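Local coordinates for YkuI protein (Bacillus subtilis, PDB 2BAS), which probably hydrolyses the bacterial second messenger cyclic di-GMP through its EAL domain and carries a C-terminal signalling domain, at residues F239-A244 against K275-Q280; A44-E49 against R267-Q272; K301-A306 against L415-P420; S316-F321 against D411-F416. All blocks are in the same frame, centred on the assembly; numbering follows the deposited sequence.

Contact 1. Residues F239-A244 against K275-Q280; sequences FQLQYA and KTEFHQ
With CG anti to the backbone N in both residues, Leu241 (chi1 -178°) and Glu277 (chi1 -162°) extend toward each other, and a bend at chi2 of Glu277 brings its carboxylate beside the leucine. The two side chains meet obliquely, Leu241 CD2 lying 3.9 Å from Glu277 OE2. The other methyl, Leu241 CD1, approaches the edge of the Phe278 ring near its plane, 4.3 Å from Phe278 CE1. The contact thus packs helix 238-246 of the EAL domain, which folds as a TIM-like barrel, against the start of the long helix 271-311 that leads out of it. Around it, Phe278 stacks on Trp245, and Leu241 also touches Phe252 of strand 249-252. No hydrogen bond joins the two segments, and their mutual burial is only 110 Å². Cohesion is therefore modest and rests on van der Waals contact: one methyl lies at an aromatic edge, the other beside a carboxylate whose other oxygen, OE1, is hydrogen-bonded to Tyr256 OH.

Contact 2. Residues A44-E49 against R267-Q272; sequences AIFSAE and RDVLKQ
Phe46 and Leu270 join the first strand of the EAL barrel, 38-47, to the turn that starts helix 271-311. The tight part lies over one face of the Phe46 ring, where Leu270 CD2 makes a CH-pi contact 4.1 Å from the ring centroid and 27° off the normal, the two side chains crossing at about a right angle. Leu270 CB adds a 3.7 Å approach to Phe46 CE2. Val269 instead comes to the ring edge, its CG1 4.0 Å from Phe46 CE2, and gives up less surface to the strand. Were Phe46 an alanine, Leu270 CD2 would probably lose the ring face it packs on, and a gap would be likely to open between strand and turn. The looser side is polar: the type I turn from Asp268 to Lys271, with Leu270 at the N-cap position, turns the exposed Asp268 away from the strand. There Lys271 NZ forms a salt bridge with Asp268, meeting OD1 at 2.8 Å from above the carboxylate plane, 71° out of it.

Contact 3. Residues K301-A306 against L415-P420; sequences KRVHQA and LFIDLP
Leu415 opens the contact along strand 413-419: its CD2 reaches tip to tip toward Val303 of helix 271-311, stopping 4.2 Å from Val303 CG1. Extending the leucine with CG anti to the backbone N (chi1 175°) carries its methyls off the strand toward the helix. The next residue, Phe416, belongs to the other side of the strand, where its ring meets that of Tyr337. This alternation is that of a beta strand in a six-stranded antiparallel sheet, here packed by one face on the helix; strand 413-419 is central in it, between 335-340 and 401-409. Ile417 faces the helix again, and its CD1 meets both valine branches tip to tip, 3.8 Å from Val303 CG2 and 4.1 Å from Val303 CG1. Tyr407 and Leu329 also touch Val303. Asp418 once more projects from the opposite side, where its carboxylate is held by a salt bridge to Arg335 and a hydrogen bond to Thr404 OG1.

Contact 4. Residues S316-F321 against D411-F416; sequences SSDDDF and DQMYLF
Phe321 and Leu415 supply the apolar part of this contact, which sets the first turn of helix 318-328 against strand 413-419, a central strand of the antiparallel sheet in the C-terminal domain. Phe321 CE2 lies 4.4 Å from Leu415 CD1, a loose van der Waals approach. The phenylalanine leaves its backbone with CG anti to N (chi1 159°), which carries the ring across the space between helix and sheet toward Leu415. Met409 of strand 401-409 touches both residues as well. The second kind of contact sets a polar group beside a soft one: Asp318 OD2 stands 4.5 Å from SE of Met413, modelled as selenomethionine, and the pair makes no hydrogen bond. Charge pairing comes from beyond the two segments. Arg311, at the end of helix 271-311, forms a salt bridge with Asp318 OD1 and a cation-pi contact with the Phe321 ring. Ser317 occupies the N-cap position just ahead of the helix, and Phe321 N is hydrogen-bonded to Ser317 O at 3.0 Å. No hydrogen bond or salt bridge crosses the contact, which buries 102 Å² through weak nonbonded approaches, whereas one arginine engages both helix residues and would probably offset the charge of Asp318 beside the selenium.

Helix 271-311 ties three of the contacts together. Contacts 1 and 2 gather at its beginning against the EAL domain, with centres 13 Å apart, and they touch where Phe278 CE2 lies 4.2 Å from Ala48 O. Contact 3 uses a later part of the same helix, its centre 36 Å from that of contact 1, and packs it on the C-terminal sheet. Contact 4 follows with helix 318-328, its centre 12 Å from that of contact 3, and shares Leu415 and strand 413-419 with it. Along the chain, contacts 1 and 2 interlace and both close before contacts 3 and 4 open. One long helix therefore physically links the two domains, and the second subunit touches contacts 1 and 2.

Contact 1. Residues F239-A244 against K275-Q280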
loop_
_atom_site.group_PDB
_atom_site.type_symbol
_atom_site.label_atom_id
_atom_site.label_comp_id
_atom_site.label_asym_id
_atom_site.label_seq_id
_atom_site.Cartn_x
_atom_site.Cartn_y
_atom_site.Cartn_z
ATOM N N PHE A 239 8.159 -21.885 4.676
ATOM C CA PHE A 239 7.549 -20.946 3.732
ATOM C C PHE A 239 7.237 -19.571 4.345
ATOM O O PHE A 239 7.117 -18.574 3.618
ATOM C CB PHE A 239 6.301 -21.555 3.069
ATOM C CG PHE A 239 5.128 -21.726 4.001
ATOM C CD1 PHE A 239 4.213 -20.682 4.198
ATOM C CD2 PHE A 239 4.924 -22.931 4.671
ATOM C CE1 PHE A 239 3.126 -20.836 5.054
ATOM C CE2 PHE A 239 3.840 -23.094 5.527
ATOM C CZ PHE A 239 2.943 -22.044 5.720
ATOM N N GLN A 240 7.095 -19.525 5.671
ATOM C CA GLN A 240 6.827 -18.268 6.386
ATOM C C GLN A 240 8.087 -17.412 6.527
ATOM O O GLN A 240 8.033 -16.190 6.381
ATOM C CB GLN A 240 6.189 -18.547 7.748
ATOM C CG GLN A 240 4.736 -19.007 7.649
ATOM C CD GLN A 240 4.203 -19.630 8.927
ATOM O OE1 GLN A 240 3.028 -19.476 9.250
ATOM N NE2 GLN A 240 5.056 -20.342 9.650
ATOM N N LEU A 241 9.215 -18.066 6.800
ATOM C CA LEU A 241 10.512 -17.400 6.847
ATOM C C LEU A 241 10.871 -16.919 5.448
ATOM O O LEU A 241 11.295 -15.774 5.264
ATOM C CB LEU A 241 11.591 -18.346 7.378
ATOM C CG LEU A 241 12.998 -17.761 7.534
ATOM C CD1 LEU A 241 13.010 -16.572 8.497
ATOM C CD2 LEU A 241 13.976 -18.836 7.978
ATOM N N GLN A 242 10.689 -17.808 4.471
ATOM C CA GLN A 242 10.810 -17.480 3.054
ATOM C C GLN A 242 10.004 -16.225 2.754
ATOM O O GLN A 242 10.541 -15.245 2.237
ATOM C CB GLN A 242 10.335 -18.672 2.202
ATOM C CG GLN A 242 9.598 -18.336 0.889
ATOM C CD GLN A 242 10.522 -17.945 -0.252
ATOM O OE1 GLN A 242 11.220 -18.788 -0.833
ATOM N NE2 GLN A 242 10.514 -16.659 -0.597
ATOM N N TYR A 243 8.726 -16.239 3.119
ATOM C CA TYR A 243 7.860 -15.116 2.819
ATOM C C TYR A 243 8.381 -13.801 3.398
ATOM O O TYR A 243 8.458 -12.798 2.681
ATOM C CB TYR A 243 6.426 -15.378 3.269
ATOM C CG TYR A 243 5.515 -14.242 2.911
ATOM C CD1 TYR A 243 4.862 -14.217 1.684
ATOM C CD2 TYR A 243 5.331 -13.164 3.790
ATOM C CE1 TYR A 243 4.033 -13.148 1.339
ATOM C CE2 TYR A 243 4.508 -12.091 3.457
ATOM C CZ TYR A 243 3.862 -12.091 2.228
ATOM O OH TYR A 243 3.043 -11.039 1.891
ATOM N N ALA A 244 8.732 -13.813 4.685
ATOM C CA ALA A 244 9.206 -12.614 5.385
ATOM C C ALA A 244 10.417 -12.010 4.695
ATOM O O ALA A 244 10.487 -10.803 4.440
ATOM C CB ALA A 244 9.544 -12.952 6.826
ATOM N N LYS A 275 22.287 -18.082 7.752
ATOM C CA LYS A 275 23.195 -17.701 6.666
ATOM C C LYS A 275 23.024 -18.552 5.409
ATOM O O LYS A 275 22.945 -18.011 4.303
ATOM C CB LYS A 275 24.658 -17.725 7.123
ATOM C CG LYS A 275 25.265 -16.361 7.477
ATOM C CD LYS A 275 25.989 -15.699 6.289
ATOM C CE LYS A 275 25.035 -15.019 5.315
ATOM N NZ LYS A 275 25.738 -14.418 4.147
ATOM N N THR A 276 22.952 -19.870 5.579
ATOM C CA THR A 276 22.779 -20.777 4.444
ATOM C C THR A 276 21.332 -20.804 3.968
ATOM O O THR A 276 21.072 -20.859 2.768
ATOM C CB THR A 276 23.239 -22.235 4.740
ATOM O OG1 THR A 276 22.251 -22.915 5.523
ATOM C CG2 THR A 276 24.600 -22.271 5.453
ATOM N N GLU A 277 20.391 -20.762 4.907
ATOM C CA GLU A 277 18.978 -20.805 4.555
ATOM C C GLU A 277 18.578 -19.597 3.695
ATOM O O GLU A 277 17.696 -19.706 2.834
ATOM C CB GLU A 277 18.109 -20.939 5.809
ATOM C CG GLU A 277 16.684 -21.425 5.539
ATOM C CD GLU A 277 16.124 -22.297 6.658
ATOM O OE1 GLU A 277 15.472 -23.314 6.332
ATOM O OE2 GLU A 277 16.342 -21.986 7.855
ATOM N N PHE A 278 19.250 -18.465 3.909
ATOM C CA PHE A 278 19.016 -17.283 3.085
ATOM C C PHE A 278 19.621 -17.424 1.685
ATOM O O PHE A 278 19.056 -16.913 0.713
ATOM C CB PHE A 278 19.501 -15.992 3.760
ATOM C CG PHE A 278 18.692 -15.582 4.973
ATOM C CD1 PHE A 278 17.407 -16.088 5.192
ATOM C CD2 PHE A 278 19.203 -14.651 5.879
ATOM C CE1 PHE A 278 16.658 -15.702 6.313
ATOM C CE2 PHE A 278 18.462 -14.254 7.000
ATOM C CZ PHE A 278 17.187 -14.780 7.214
ATOM N N HIS A 279 20.764 -18.109 1.586
ATOM C CA HIS A 279 21.412 -18.339 0.292
ATOM C C HIS A 279 20.526 -19.131 -0.662
ATOM O O HIS A 279 20.574 -18.921 -1.875
ATOM C CB HIS A 279 22.758 -19.045 0.451
ATOM C CG HIS A 279 23.891 -18.124 0.782
ATOM N ND1 HIS A 279 24.533 -18.141 2.009
ATOM C CD2 HIS A 279 24.502 -17.163 0.042
ATOM C CE1 HIS A 279 25.490 -17.231 2.011
ATOM N NE2 HIS A 279 25.491 -16.621 0.830
ATOM N N GLN A 280 19.739 -20.051 -0.110
ATOM C CA GLN A 280 18.760 -20.784 -0.894
ATOM C C GLN A 280 17.735 -19.788 -1.428
ATOM O O GLN A 280 17.448 -19.789 -2.627
ATOM C CB GLN A 280 18.078 -21.874 -0.066
ATOM C CG GLN A 280 19.032 -22.929 0.502
ATOM C CD GLN A 280 18.376 -23.823 1.552
ATOM O OE1 GLN A 280 17.424 -24.548 1.260
ATOM N NE2 GLN A 280 18.895 -23.782 2.778
#

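Contact 2. Residues A44-E49 against R267-Q272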
loop_
_atom_site.group_PDB
_atom_site.type_symbol
_atom_site.label_atom_id
_atom_site.label_comp_id
_atom_site.label_asym_id
_atom_site.label_seq_id
_atom_site.Cartn_x
_atom_site.Cartn_y
_atom_site.Cartn_z
ATOM N N ALA A 44 13.846 -14.656 21.442
ATOM C CA ALA A 44 14.806 -13.882 20.658
ATOM C C ALA A 44 14.223 -13.369 19.359
ATOM O O ALA A 44 13.351 -14.004 18.747
ATOM C CB ALA A 44 16.063 -14.697 20.387
ATOM N N ILE A 45 14.707 -12.200 18.954
ATOM C CA ILE A 45 14.324 -11.612 17.690
ATOM C C ILE A 45 15.579 -11.464 16.854
ATOM O O ILE A 45 16.613 -10.992 17.350
ATOM C CB ILE A 45 13.566 -10.290 17.882
ATOM C CG1 ILE A 45 12.226 -10.580 18.563
ATOM C CG2 ILE A 45 13.319 -9.616 16.534
ATOM C CD1 ILE A 45 11.710 -9.460 19.380
ATOM N N PHE A 46 15.478 -11.878 15.591
ATOM C CA PHE A 46 16.650 -12.033 14.732
ATOM C C PHE A 46 16.849 -10.981 13.662
ATOM O O PHE A 46 15.905 -10.530 13.034
ATOM C CB PHE A 46 16.677 -13.438 14.125
ATOM C CG PHE A 46 16.880 -14.518 15.147
ATOM C CD1 PHE A 46 15.790 -15.113 15.777
ATOM C CD2 PHE A 46 18.162 -14.918 15.506
ATOM C CE1 PHE A 46 15.973 -16.107 16.735
ATOM C CE2 PHE A 46 18.357 -15.906 16.460
ATOM C CZ PHE A 46 17.258 -16.506 17.073
ATOM N N SER A 47 18.112 -10.608 13.487
ATOM C CA SER A 47 18.565 -9.614 12.519
ATOM C C SER A 47 18.595 -10.220 11.127
ATOM O O SER A 47 18.850 -11.418 10.977
ATOM C CB SER A 47 19.993 -9.188 12.886
ATOM O OG SER A 47 20.328 -7.913 12.369
ATOM N N ALA A 48 18.353 -9.399 10.108
ATOM C CA ALA A 48 18.451 -9.870 8.732
ATOM C C ALA A 48 19.848 -9.649 8.160
ATOM O O ALA A 48 20.349 -10.500 7.421
ATOM C CB ALA A 48 17.412 -9.204 7.859
ATOM N N GLU A 49 20.470 -8.519 8.513
ATOM C CA GLU A 49 21.794 -8.140 7.994
ATOM C C GLU A 49 22.875 -9.106 8.474
ATOM O O GLU A 49 23.498 -9.799 7.665
ATOM C CB GLU A 49 22.161 -6.702 8.365
ATOM C CG GLU A 49 21.034 -5.701 8.281
ATOM C CD GLU A 49 20.585 -5.250 9.650
ATOM O OE1 GLU A 49 21.451 -4.747 10.402
ATOM O OE2 GLU A 49 19.383 -5.389 9.970
ATOM N N ARG A 267 24.571 -14.757 21.205
ATOM C CA ARG A 267 24.089 -13.812 20.205
ATOM C C ARG A 267 24.224 -14.289 18.756
ATOM O O ARG A 267 23.518 -13.803 17.866
ATOM C CB ARG A 267 24.664 -12.421 20.449
ATOM C CG ARG A 267 24.050 -11.803 21.703
ATOM C CD ARG A 267 24.148 -10.301 21.747
ATOM N NE ARG A 267 23.450 -9.670 20.636
ATOM C CZ ARG A 267 23.298 -8.358 20.516
ATOM N NH1 ARG A 267 23.777 -7.556 21.457
ATOM N NH2 ARG A 267 22.667 -7.849 19.466
ATOM N N ASP A 268 25.111 -15.262 18.544
ATOM C CA ASP A 268 25.307 -15.903 17.247
ATOM C C ASP A 268 24.655 -17.284 17.215
ATOM O O ASP A 268 24.972 -18.102 16.347
ATOM C CB ASP A 268 26.807 -16.056 16.956
ATOM C CG ASP A 268 27.535 -14.725 16.881
ATOM O OD1 ASP A 268 26.793 -13.640 16.466
ATOM O OD2 ASP A 268 28.863 -14.775 17.226
ATOM N N VAL A 269 23.742 -17.536 18.152
ATOM C CA VAL A 269 23.124 -18.857 18.318
ATOM C C VAL A 269 22.668 -19.504 17.010
ATOM O O VAL A 269 22.786 -20.720 16.840
ATOM C CB VAL A 269 21.946 -18.828 19.342
ATOM C CG1 VAL A 269 20.863 -17.816 18.927
ATOM C CG2 VAL A 269 21.346 -20.232 19.542
ATOM N N LEU A 270 22.183 -18.684 16.080
ATOM C CA LEU A 270 21.550 -19.199 14.878
ATOM C C LEU A 270 22.209 -18.752 13.564
ATOM O O LEU A 270 21.736 -19.115 12.485
ATOM C CB LEU A 270 20.069 -18.806 14.908
ATOM C CG LEU A 270 19.044 -19.920 14.681
ATOM C CD1 LEU A 270 19.186 -21.028 15.737
ATOM C CD2 LEU A 270 17.636 -19.343 14.700
ATOM N N LYS A 271 23.307 -17.997 13.657
ATOM C CA LYS A 271 23.980 -17.407 12.480
ATOM C C LYS A 271 24.171 -18.346 11.277
ATOM O O LYS A 271 23.885 -17.967 10.136
ATOM C CB LYS A 271 25.325 -16.775 12.873
ATOM C CG LYS A 271 25.944 -15.882 11.781
ATOM C CD LYS A 271 27.192 -15.151 12.277
ATOM C CE LYS A 271 26.845 -13.981 13.221
ATOM N NZ LYS A 271 28.027 -13.489 13.998
ATOM N N GLN A 272 24.652 -19.560 11.536
ATOM C CA GLN A 272 24.956 -20.496 10.450
ATOM C C GLN A 272 23.738 -21.062 9.736
ATOM O O GLN A 272 23.714 -21.108 8.510
ATOM C CB GLN A 272 25.905 -21.604 10.919
ATOM C CG GLN A 272 27.265 -21.065 11.344
ATOM C CD GLN A 272 27.745 -19.932 10.441
ATOM O OE1 GLN A 272 27.893 -20.106 9.229
ATOM N NE2 GLN A 272 27.980 -18.763 11.033
#

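Contact 3. Residues K301-A306 against L415-P420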
loop_
_atom_site.group_PDB
_atom_site.type_symbol
_atom_site.label_atom_id
_atom_site.label_comp_id
_atom_site.label_asym_id
_atom_site.label_seq_id
_atom_site.Cartn_x
_atom_site.Cartn_y
_atom_site.Cartn_z
ATOM N N LYS A 301 11.535 -9.458 -28.981
ATOM C CA LYS A 301 12.029 -9.831 -30.309
ATOM C C LYS A 301 10.870 -10.211 -31.226
ATOM O O LYS A 301 10.844 -9.804 -32.395
ATOM C CB LYS A 301 13.067 -10.958 -30.250
ATOM C CG LYS A 301 14.234 -10.681 -29.325
ATOM C CD LYS A 301 15.513 -11.397 -29.775
ATOM C CE LYS A 301 16.426 -11.735 -28.589
ATOM N NZ LYS A 301 16.510 -10.652 -27.560
ATOM N N ARG A 302 9.910 -10.963 -30.682
ATOM C CA ARG A 302 8.738 -11.383 -31.443
ATOM C C ARG A 302 7.957 -10.165 -31.943
ATOM O O ARG A 302 7.642 -10.063 -33.135
ATOM C CB ARG A 302 7.848 -12.327 -30.624
ATOM C CG ARG A 302 6.588 -12.792 -31.329
ATOM C CD ARG A 302 6.870 -13.947 -32.260
ATOM N NE ARG A 302 5.768 -14.207 -33.189
ATOM C CZ ARG A 302 5.640 -13.635 -34.390
ATOM N NH1 ARG A 302 6.538 -12.748 -34.822
ATOM N NH2 ARG A 302 4.604 -13.947 -35.160
ATOM N N VAL A 303 7.684 -9.230 -31.041
ATOM C CA VAL A 303 6.944 -8.017 -31.376
ATOM C C VAL A 303 7.709 -7.111 -32.352
ATOM O O VAL A 303 7.112 -6.563 -33.276
ATOM C CB VAL A 303 6.499 -7.272 -30.096
ATOM C CG1 VAL A 303 5.952 -5.863 -30.401
ATOM C CG2 VAL A 303 5.458 -8.126 -29.330
ATOM N N HIS A 304 9.019 -6.974 -32.167
ATOM C CA HIS A 304 9.845 -6.169 -33.062
ATOM C C HIS A 304 9.784 -6.704 -34.514
ATOM O O HIS A 304 9.649 -5.919 -35.464
ATOM C CB HIS A 304 11.285 -6.116 -32.537
ATOM C CG HIS A 304 12.170 -5.157 -33.267
ATOM N ND1 HIS A 304 12.075 -3.788 -33.114
ATOM C CD2 HIS A 304 13.174 -5.367 -34.151
ATOM C CE1 HIS A 304 12.979 -3.198 -33.877
ATOM N NE2 HIS A 304 13.664 -4.133 -34.512
ATOM N N GLN A 305 9.875 -8.024 -34.687
ATOM C CA GLN A 305 9.711 -8.631 -36.013
ATOM C C GLN A 305 8.348 -8.294 -36.597
ATOM O O GLN A 305 8.259 -7.806 -37.716
ATOM C CB GLN A 305 9.810 -10.139 -35.947
ATOM C CG GLN A 305 11.184 -10.678 -35.762
ATOM C CD GLN A 305 11.194 -12.191 -35.829
ATOM O OE1 GLN A 305 11.846 -12.778 -36.696
ATOM N NE2 GLN A 305 10.447 -12.834 -34.924
ATOM N N ALA A 306 7.295 -8.545 -35.821
ATOM C CA ALA A 306 5.922 -8.305 -36.258
ATOM C C ALA A 306 5.656 -6.854 -36.701
ATOM O O ALA A 306 5.234 -6.626 -37.839
ATOM C CB ALA A 306 4.949 -8.742 -35.190
ATOM N N LEU A 415 2.902 1.503 -28.170
ATOM C CA LEU A 415 2.079 0.359 -28.433
ATOM C C LEU A 415 1.887 -0.404 -27.129
ATOM O O LEU A 415 2.837 -0.599 -26.353
ATOM C CB LEU A 415 2.776 -0.505 -29.479
ATOM C CG LEU A 415 2.234 -1.870 -29.906
ATOM C CD1 LEU A 415 0.961 -1.737 -30.748
ATOM C CD2 LEU A 415 3.337 -2.593 -30.690
ATOM N N PHE A 416 0.649 -0.827 -26.888
ATOM C CA PHE A 416 0.345 -1.562 -25.683
ATOM C C PHE A 416 -0.348 -2.856 -26.055
ATOM O O PHE A 416 -1.305 -2.863 -26.849
ATOM C CB PHE A 416 -0.482 -0.700 -24.744
ATOM C CG PHE A 416 0.203 0.571 -24.355
ATOM C CD1 PHE A 416 0.055 1.723 -25.129
ATOM C CD2 PHE A 416 1.030 0.610 -23.244
ATOM C CE1 PHE A 416 0.709 2.890 -24.801
ATOM C CE2 PHE A 416 1.683 1.767 -22.899
ATOM C CZ PHE A 416 1.525 2.913 -23.670
ATOM N N ILE A 417 0.193 -3.953 -25.530
ATOM C CA ILE A 417 -0.325 -5.291 -25.773
ATOM C C ILE A 417 -0.608 -5.951 -24.429
ATOM O O ILE A 417 0.316 -6.207 -23.662
ATOM C CB ILE A 417 0.692 -6.141 -26.520
ATOM C CG1 ILE A 417 1.073 -5.490 -27.855
ATOM C CG2 ILE A 417 0.151 -7.520 -26.729
ATOM C CD1 ILE A 417 2.311 -6.105 -28.501
ATOM N N ASP A 418 -1.881 -6.207 -24.139
ATOM C CA ASP A 418 -2.277 -6.859 -22.883
ATOM C C ASP A 418 -2.259 -8.362 -23.078
ATOM O O ASP A 418 -2.774 -8.856 -24.075
ATOM C CB ASP A 418 -3.671 -6.386 -22.440
ATOM C CG ASP A 418 -3.704 -4.897 -22.056
ATOM O OD1 ASP A 418 -2.624 -4.305 -21.791
ATOM O OD2 ASP A 418 -4.817 -4.316 -22.017
ATOM N N LEU A 419 -1.665 -9.095 -22.144
ATOM C CA LEU A 419 -1.597 -10.559 -22.279
ATOM C C LEU A 419 -2.636 -11.234 -21.378
ATOM O O LEU A 419 -2.787 -10.859 -20.218
ATOM C CB LEU A 419 -0.195 -11.105 -21.947
ATOM C CG LEU A 419 1.120 -10.407 -22.302
ATOM C CD1 LEU A 419 2.200 -11.455 -22.421
ATOM C CD2 LEU A 419 1.073 -9.606 -23.575
ATOM N N PRO A 420 -3.346 -12.249 -21.904
ATOM C CA PRO A 420 -4.379 -12.887 -21.093
ATOM C C PRO A 420 -3.757 -13.781 -20.042
ATOM O O PRO A 420 -2.609 -14.191 -20.199
ATOM C CB PRO A 420 -5.154 -13.721 -22.116
ATOM C CG PRO A 420 -4.164 -14.046 -23.186
ATOM C CD PRO A 420 -3.214 -12.870 -23.238
#

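Contact 4. Residues S316-F321 against D411-F416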
loop_
_atom_site.group_PDB
_atom_site.type_symbol
_atom_site.label_atom_id
_atom_site.label_comp_id
_atom_site.label_asym_id
_atom_site.label_seq_id
_atom_site.Cartn_x
_atom_site.Cartn_y
_atom_site.Cartn_z
ATOM N N SER A 316 -0.770 1.678 -44.886
ATOM C CA SER A 316 -2.075 1.720 -44.208
ATOM C C SER A 316 -2.061 2.301 -42.783
ATOM O O SER A 316 -1.079 2.162 -42.057
ATOM C CB SER A 316 -2.728 0.333 -44.222
ATOM O OG SER A 316 -1.821 -0.679 -43.817
ATOM N N SER A 317 -3.179 2.922 -42.396
ATOM C CA SER A 317 -3.332 3.652 -41.123
ATOM C C SER A 317 -3.123 2.837 -39.842
ATOM O O SER A 317 -3.044 1.609 -39.881
ATOM C CB SER A 317 -4.712 4.311 -41.073
ATOM O OG SER A 317 -5.706 3.365 -40.719
ATOM N N ASP A 318 -3.068 3.543 -38.710
ATOM C CA ASP A 318 -2.814 2.954 -37.394
ATOM C C ASP A 318 -3.855 1.918 -36.971
ATOM O O ASP A 318 -3.491 0.844 -36.475
ATOM C CB ASP A 318 -2.740 4.038 -36.311
ATOM C CG ASP A 318 -1.586 5.005 -36.503
ATOM O OD1 ASP A 318 -0.603 4.680 -37.205
ATOM O OD2 ASP A 318 -1.665 6.110 -35.920
ATOM N N ASP A 319 -5.140 2.243 -37.146
ATOM C CA ASP A 319 -6.239 1.339 -36.760
ATOM C C ASP A 319 -6.208 0.034 -37.553
ATOM O O ASP A 319 -6.500 -1.037 -37.020
ATOM C CB ASP A 319 -7.605 2.022 -36.892
ATOM C CG ASP A 319 -7.871 3.030 -35.783
ATOM O OD1 ASP A 319 -8.107 2.609 -34.634
ATOM O OD2 ASP A 319 -7.864 4.247 -36.058
ATOM N N ASP A 320 -5.830 0.125 -38.820
ATOM C CA ASP A 320 -5.685 -1.056 -39.643
ATOM C C ASP A 320 -4.444 -1.854 -39.247
ATOM O O ASP A 320 -4.454 -3.087 -39.305
ATOM C CB ASP A 320 -5.678 -0.680 -41.124
ATOM C CG ASP A 320 -7.068 -0.249 -41.631
ATOM O OD1 ASP A 320 -8.088 -0.664 -41.024
ATOM O OD2 ASP A 320 -7.143 0.494 -42.643
ATOM N N PHE A 321 -3.391 -1.154 -38.820
ATOM C CA PHE A 321 -2.152 -1.817 -38.390
ATOM C C PHE A 321 -2.327 -2.735 -37.169
ATOM O O PHE A 321 -1.796 -3.851 -37.153
ATOM C CB PHE A 321 -1.017 -0.796 -38.166
ATOM C CG PHE A 321 0.098 -1.299 -37.279
ATOM C CD1 PHE A 321 0.998 -2.266 -37.732
ATOM C CD2 PHE A 321 0.250 -0.800 -35.985
ATOM C CE1 PHE A 321 2.027 -2.739 -36.897
ATOM C CE2 PHE A 321 1.284 -1.262 -35.138
ATOM C CZ PHE A 321 2.169 -2.227 -35.595
ATOM N N ASP A 411 8.218 7.962 -34.350
ATOM C CA ASP A 411 7.370 9.155 -34.207
ATOM C C ASP A 411 6.746 9.266 -32.825
ATOM O O ASP A 411 5.563 9.594 -32.703
ATOM C CB ASP A 411 6.250 9.193 -35.257
ATOM C CG ASP A 411 6.762 9.414 -36.654
ATOM O OD1 ASP A 411 7.412 10.462 -36.913
ATOM O OD2 ASP A 411 6.477 8.540 -37.503
ATOM N N GLN A 412 7.532 8.995 -31.788
ATOM C CA GLN A 412 7.042 9.092 -30.414
ATOM C C GLN A 412 5.621 8.526 -30.260
ATOM O O GLN A 412 4.720 9.208 -29.777
ATOM C CB GLN A 412 7.088 10.550 -29.914
ATOM C CG GLN A 412 8.477 11.171 -29.831
ATOM C CD GLN A 412 8.854 11.978 -31.068
ATOM O OE1 GLN A 412 8.088 12.070 -32.032
ATOM N NE2 GLN A 412 10.039 12.581 -31.033
HETATM N N MSE A 413 5.422 7.293 -30.711
HETATM C CA MSE A 413 4.144 6.595 -30.538
HETATM C C MSE A 413 4.384 5.395 -29.638
HETATM O O MSE A 413 5.509 4.933 -29.503
HETATM C CB MSE A 413 3.549 6.167 -31.878
HETATM C CG MSE A 413 2.992 7.309 -32.696
HETATM SE SE MSE A 413 2.541 6.761 -34.531
HETATM C CE MSE A 413 2.189 8.561 -35.367
ATOM N N TYR A 414 3.340 4.896 -28.999
ATOM C CA TYR A 414 3.527 3.809 -28.066
ATOM C C TYR A 414 2.456 2.752 -28.236
ATOM O O TYR A 414 1.280 3.056 -28.427
ATOM C CB TYR A 414 3.626 4.341 -26.620
ATOM C CG TYR A 414 4.775 5.300 -26.481
ATOM C CD1 TYR A 414 4.593 6.666 -26.672
ATOM C CD2 TYR A 414 6.062 4.837 -26.230
ATOM C CE1 TYR A 414 5.667 7.556 -26.600
ATOM C CE2 TYR A 414 7.148 5.718 -26.151
ATOM C CZ TYR A 414 6.942 7.074 -26.337
ATOM O OH TYR A 414 8.012 7.947 -26.251
ATOM N N LEU A 415 2.902 1.503 -28.170
ATOM C CA LEU A 415 2.079 0.359 -28.433
ATOM C C LEU A 415 1.887 -0.404 -27.129
ATOM O O LEU A 415 2.837 -0.599 -26.353
ATOM C CB LEU A 415 2.776 -0.505 -29.479
ATOM C CG LEU A 415 2.234 -1.870 -29.906
ATOM C CD1 LEU A 415 0.961 -1.737 -30.748
ATOM C CD2 LEU A 415 3.337 -2.593 -30.690
ATOM N N PHE A 416 0.649 -0.827 -26.888
ATOM C CA PHE A 416 0.345 -1.562 -25.683
ATOM C C PHE A 416 -0.348 -2.856 -26.055
ATOM O O PHE A 416 -1.305 -2.863 -26.849
ATOM C CB PHE A 416 -0.482 -0.700 -24.744
ATOM C CG PHE A 416 0.203 0.571 -24.355
ATOM C CD1 PHE A 416 0.055 1.723 -25.129
ATOM C CD2 PHE A 416 1.030 0.610 -23.244
ATOM C CE1 PHE A 416 0.709 2.890 -24.801
ATOM C CE2 PHE A 416 1.683 1.767 -22.899
ATOM C CZ PHE A 416 1.525 2.913 -23.670
#